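Local coordinates for protein short chain dehydrogenase (Salmonella typhi, PDB 3G1T) that probably catalyses NAD(P)-dependent oxidation or reduction, as a Rossmann-fold member of the short-chain dehydrogenase family, at residues K50-R53 with V54-I58; D115-I118 with W119-M123. One frame throughout, in Å; residues are numbered along the deposited sequence.

Contact 1. Residues K50-R53 with V54-I58; sequences KLRR and VAQHI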
loop_
_atom_site.group_PDB
_atom_site.type_symbol
_atom_site.label_atom_id
_atom_site.label_comp_id
_atom_site.label_asym_id
_atom_site.label_seq_id
_atom_site.Cartn_x
_atom_site.Cartn_y
_atom_site.Cartn_z
ATOM N N LYS A 50 -3.260 23.526 19.456
ATOM C CA LYS A 50 -1.863 23.247 19.028
ATOM C C LYS A 50 -1.536 23.945 17.672
ATOM O O LYS A 50 -0.434 24.462 17.482
ATOM C CB LYS A 50 -1.610 21.733 18.916
ATOM C CG LYS A 50 -1.379 20.996 20.226
ATOM C CD LYS A 50 -0.062 20.200 20.147
ATOM C CE LYS A 50 -0.163 18.846 20.863
ATOM N NZ LYS A 50 1.161 18.131 20.955
ATOM N N LEU A 51 -2.525 23.972 16.768
ATOM C CA LEU A 51 -2.417 24.689 15.495
ATOM C C LEU A 51 -2.379 26.158 15.721
ATOM O O LEU A 51 -1.640 26.852 15.029
ATOM C CB LEU A 51 -3.584 24.386 14.541
ATOM C CG LEU A 51 -3.684 23.037 13.807
ATOM C CD1 LEU A 51 -5.068 22.889 13.183
ATOM C CD2 LEU A 51 -2.607 22.809 12.786
ATOM N N ARG A 52 -3.200 26.650 16.647
ATOM C CA ARG A 52 -3.254 28.071 16.884
ATOM C C ARG A 52 -1.835 28.462 17.299
ATOM O O ARG A 52 -1.351 29.484 16.873
ATOM C CB ARG A 52 -4.302 28.460 17.958
ATOM C CG ARG A 52 -4.391 30.025 18.227
ATOM C CD ARG A 52 -5.380 30.470 19.355
ATOM N NE ARG A 52 -5.024 29.814 20.599
ATOM C CZ ARG A 52 -4.001 30.172 21.362
ATOM N NH1 ARG A 52 -3.188 31.186 21.027
ATOM N NH2 ARG A 52 -3.765 29.475 22.456
ATOM N N ARG A 53 -1.166 27.619 18.092
ATOM C CA ARG A 53 0.159 27.978 18.670
ATOM C C ARG A 53 1.199 28.101 17.568
ATOM O O ARG A 53 2.028 28.987 17.584
ATOM C CB ARG A 53 0.617 26.958 19.738
ATOM C CG ARG A 53 2.096 27.021 20.125
ATOM C CD ARG A 53 2.465 25.989 21.224
ATOM N NE ARG A 53 1.815 26.308 22.503
ATOM C CZ ARG A 53 1.047 25.466 23.201
ATOM N NH1 ARG A 53 0.834 24.213 22.774
ATOM N NH2 ARG A 53 0.495 25.874 24.344
ATOM N N VAL A 54 1.134 27.195 16.595
ATOM C CA VAL A 54 2.117 27.250 15.511
ATOM C C VAL A 54 1.823 28.478 14.651
ATOM O O VAL A 54 2.743 29.269 14.225
ATOM C CB VAL A 54 2.113 25.931 14.670
ATOM C CG1 VAL A 54 3.019 26.075 13.521
ATOM C CG2 VAL A 54 2.582 24.720 15.517
ATOM N N ALA A 55 0.547 28.667 14.364
ATOM C CA ALA A 55 0.179 29.823 13.539
ATOM C C ALA A 55 0.584 31.144 14.216
ATOM O O ALA A 55 0.940 32.078 13.532
ATOM C CB ALA A 55 -1.303 29.827 13.217
ATOM N N GLN A 56 0.456 31.214 15.555
ATOM C CA GLN A 56 0.816 32.421 16.325
ATOM C C GLN A 56 2.327 32.670 16.294
ATOM O O GLN A 56 2.779 33.795 16.208
ATOM C CB GLN A 56 0.318 32.315 17.777
ATOM C CG GLN A 56 -1.212 32.127 17.892
ATOM C CD GLN A 56 -1.984 33.299 18.534
ATOM O OE1 GLN A 56 -3.092 33.105 19.054
ATOM N NE2 GLN A 56 -1.409 34.517 18.469
ATOM N N HIS A 57 3.094 31.586 16.300
ATOM C CA HIS A 57 4.549 31.668 16.215
ATOM C C HIS A 57 4.896 32.275 14.850
ATOM O O HIS A 57 5.680 33.199 14.783
ATOM C CB HIS A 57 5.149 30.254 16.472
ATOM C CG HIS A 57 6.658 30.177 16.493
ATOM N ND1 HIS A 57 7.328 29.072 16.979
ATOM C CD2 HIS A 57 7.623 31.061 16.130
ATOM C CE1 HIS A 57 8.638 29.253 16.872
ATOM N NE2 HIS A 57 8.846 30.457 16.374
ATOM N N ILE A 58 4.259 31.820 13.767
ATOM C CA ILE A 58 4.555 32.345 12.419
ATOM C C ILE A 58 4.114 33.824 12.392
ATOM O O ILE A 58 4.859 34.672 11.872
ATOM C CB ILE A 58 3.847 31.487 11.305
ATOM C CG1 ILE A 58 4.530 30.125 11.126
ATOM C CG2 ILE A 58 3.717 32.249 9.912
ATOM C CD1 ILE A 58 3.644 29.058 10.368
#
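Arg52 and Gln56, one helical turn apart, are joined by a side-chain hydrogen bond: Arg52 NH1 donates to Gln56 OE1 at 2.8 Å, with an N-H...O angle of 153°. The oxygen lies at the edge of the guanidinium, within its plane, whereas the donor stands above the Gln56 amide plane, off its lone pairs, and the two flat groups are 86° apart. A bend at chi3 of 57° turns the arginine head along the helix toward Gln56, and Arg52 NE forms a salt bridge with Glu49 OE2, its stronger partner, which further fixes the rotation of the guanidinium. Backbone bonds carry the rest: Val54 N donates to Lys50 O at 3.3 Å, Ala55 N to Leu51 O at 2.9 Å and His57 N to Arg53 O at 3.1 Å. The methyls pack against backbone carbonyl oxygens of the preceding turn: Val54 CG2 lies 3.6 Å from Lys50 O and Ala55 CB 3.5 Å from Leu51 O. On the buried side, Leu51, Val54 and Ala55 rest on Leu43 of strand 40-45, and Leu51 and Ala55 also reach Trp68 of strand 67-70. Arg52-Gln56 is thus an i to i+4 pair on the outer face of an amphipathic helix, the crossover helix 48-62 of a Rossmann-fold beta-alpha-beta unit.

Contact 2. Residues D115-I118 with W119-M123; sequences DPQI and WQDVM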
loop_
_atom_site.group_PDB
_atom_site.type_symbol
_atom_site.label_atom_id
_atom_site.label_comp_id
_atom_site.label_asym_id
_atom_site.label_seq_id
_atom_site.Cartn_x
_atom_site.Cartn_y
_atom_site.Cartn_z
ATOM N N ASP A 115 -2.058 -5.949 15.584
ATOM C CA ASP A 115 -3.481 -5.775 15.866
ATOM C C ASP A 115 -4.257 -5.392 14.594
ATOM O O ASP A 115 -3.910 -4.372 13.977
ATOM C CB ASP A 115 -3.718 -4.661 16.864
ATOM C CG ASP A 115 -5.166 -4.468 17.091
ATOM O OD1 ASP A 115 -5.787 -5.389 17.622
ATOM O OD2 ASP A 115 -5.694 -3.456 16.710
ATOM N N PRO A 116 -5.317 -6.140 14.232
ATOM C CA PRO A 116 -6.038 -5.779 12.966
ATOM C C PRO A 116 -6.648 -4.380 12.900
ATOM O O PRO A 116 -6.639 -3.729 11.822
ATOM C CB PRO A 116 -7.094 -6.873 12.825
ATOM C CG PRO A 116 -6.395 -8.088 13.525
ATOM C CD PRO A 116 -5.742 -7.474 14.732
ATOM N N GLN A 117 -7.202 -3.926 14.016
ATOM C CA GLN A 117 -7.831 -2.611 14.057
ATOM C C GLN A 117 -6.783 -1.529 13.901
ATOM O O GLN A 117 -7.022 -0.571 13.184
ATOM C CB GLN A 117 -8.665 -2.413 15.349
ATOM C CG GLN A 117 -9.482 -1.100 15.368
ATOM C CD GLN A 117 -10.377 -0.906 14.091
ATOM O OE1 GLN A 117 -11.458 -1.517 13.975
ATOM N NE2 GLN A 117 -9.899 -0.084 13.120
ATOM N N ILE A 118 -5.655 -1.644 14.621
ATOM C CA ILE A 118 -4.589 -0.613 14.488
ATOM C C ILE A 118 -4.072 -0.601 13.044
ATOM O O ILE A 118 -3.801 0.479 12.440
ATOM C CB ILE A 118 -3.398 -0.773 15.463
ATOM C CG1 ILE A 118 -3.848 -0.682 16.954
ATOM C CG2 ILE A 118 -2.381 0.266 15.139
ATOM C CD1 ILE A 118 -4.705 0.474 17.215
ATOM N N TRP A 119 -3.992 -1.808 12.476
ATOM C CA TRP A 119 -3.483 -1.988 11.105
ATOM C C TRP A 119 -4.410 -1.202 10.131
ATOM O O TRP A 119 -3.937 -0.429 9.274
ATOM C CB TRP A 119 -3.427 -3.479 10.754
ATOM C CG TRP A 119 -3.244 -3.765 9.197
ATOM C CD1 TRP A 119 -4.159 -3.509 8.205
ATOM C CD2 TRP A 119 -2.068 -4.274 8.545
ATOM N NE1 TRP A 119 -3.612 -3.849 6.962
ATOM C CE2 TRP A 119 -2.346 -4.343 7.150
ATOM C CE3 TRP A 119 -0.835 -4.741 9.004
ATOM C CZ2 TRP A 119 -1.402 -4.854 6.218
ATOM C CZ3 TRP A 119 0.107 -5.230 8.099
ATOM C CH2 TRP A 119 -0.175 -5.267 6.694
ATOM N N GLN A 120 -5.730 -1.369 10.278
ATOM C CA GLN A 120 -6.729 -0.616 9.489
ATOM C C GLN A 120 -6.608 0.876 9.715
ATOM O O GLN A 120 -6.700 1.659 8.750
ATOM C CB GLN A 120 -8.161 -1.113 9.821
ATOM C CG GLN A 120 -8.978 -1.656 8.638
ATOM C CD GLN A 120 -9.567 -3.087 8.823
ATOM O OE1 GLN A 120 -10.349 -3.525 8.003
ATOM N NE2 GLN A 120 -9.154 -3.816 9.884
ATOM N N ASP A 121 -6.363 1.303 10.957
ATOM C CA ASP A 121 -6.224 2.763 11.255
ATOM C C ASP A 121 -5.034 3.368 10.527
ATOM O O ASP A 121 -5.112 4.498 9.999
ATOM C CB ASP A 121 -5.981 2.986 12.774
ATOM C CG ASP A 121 -7.174 2.653 13.637
ATOM O OD1 ASP A 121 -8.268 2.529 13.131
ATOM O OD2 ASP A 121 -7.020 2.499 14.870
ATOM N N VAL A 122 -3.906 2.629 10.495
ATOM C CA VAL A 122 -2.673 3.073 9.813
ATOM C C VAL A 122 -2.992 3.242 8.332
ATOM O O VAL A 122 -2.578 4.259 7.725
ATOM C CB VAL A 122 -1.413 2.115 10.049
ATOM C CG1 VAL A 122 -0.250 2.439 9.115
ATOM C CG2 VAL A 122 -0.954 2.245 11.524
ATOM N N MET A 123 -3.699 2.268 7.762
ATOM C CA MET A 123 -4.022 2.344 6.324
ATOM C C MET A 123 -4.934 3.561 6.077
ATOM O O MET A 123 -4.814 4.245 5.048
ATOM C CB MET A 123 -4.691 1.050 5.831
ATOM C CG MET A 123 -3.616 -0.112 5.611
ATOM S SD MET A 123 -2.117 0.099 4.525
ATOM C CE MET A 123 -3.085 0.142 3.069
#
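With CG anti to the backbone N (chi1 -173°) and a bend at chi2, Gln117 turns its amide down the helix, while Asp121 has its CG beside its own backbone N and faces back to meet it. Gln117 NE2 donates to Asp121 OD1 at 3.1 Å, along a rather bent path of 137°. The amide approaches from above the carboxylate plane, and the two flat groups are 27° apart. Gln120, bent at chi2, folds back toward the start of the helix, and its NE2 gives a hydrogen bond of 3.2 Å to Pro116 O. That oxygen also accepts Gln120 N at 3.0 Å, and the two donors reach it from opposite faces of the carbonyl plane, so one residue grips it twice. The other end of the Gln120 amide, OE1, is held by Gln124 of the second subunit. Asp115 OD2 caps the helix by accepting from Ile118 N at 2.8 Å, and Asp115 O takes Trp119 N at 3.0 Å. On the apolar side Ile118 CG2 lies 4.4 Å from Val122 CG2. Trp119 leads away to the partner subunit, where its NE1 hydrogen-bonds to OD1 of Asn128 and its ring stacks on Phe131, both of the second subunit. The whole is an Asp N-cap with proline in the first turn, opening the long helix 116-142 that faces the dimer partner.

Both contacts are single helical stretches, partly buried and built on i to i+4 bonds, but they belong to different helices, with centres 30 Å apart and nearest atoms about 19 Å apart. Contact 1 lies within the crossover helix 48-62; its apolar side covers strands 40-45 and 67-70 and its polar side bears arginines, and the second subunit does not touch it. Contact 2 opens helix 116-142 at an N-cap; Trp119 and Val122 pack on helix 165-185, while Trp119 and Met123 meet the second subunit. Their side-chain links differ accordingly: a guanidinium-to-amide hydrogen bond in the first, hydrogen bonds from amide NH2 groups to a carboxylate and to a backbone carbonyl in the second.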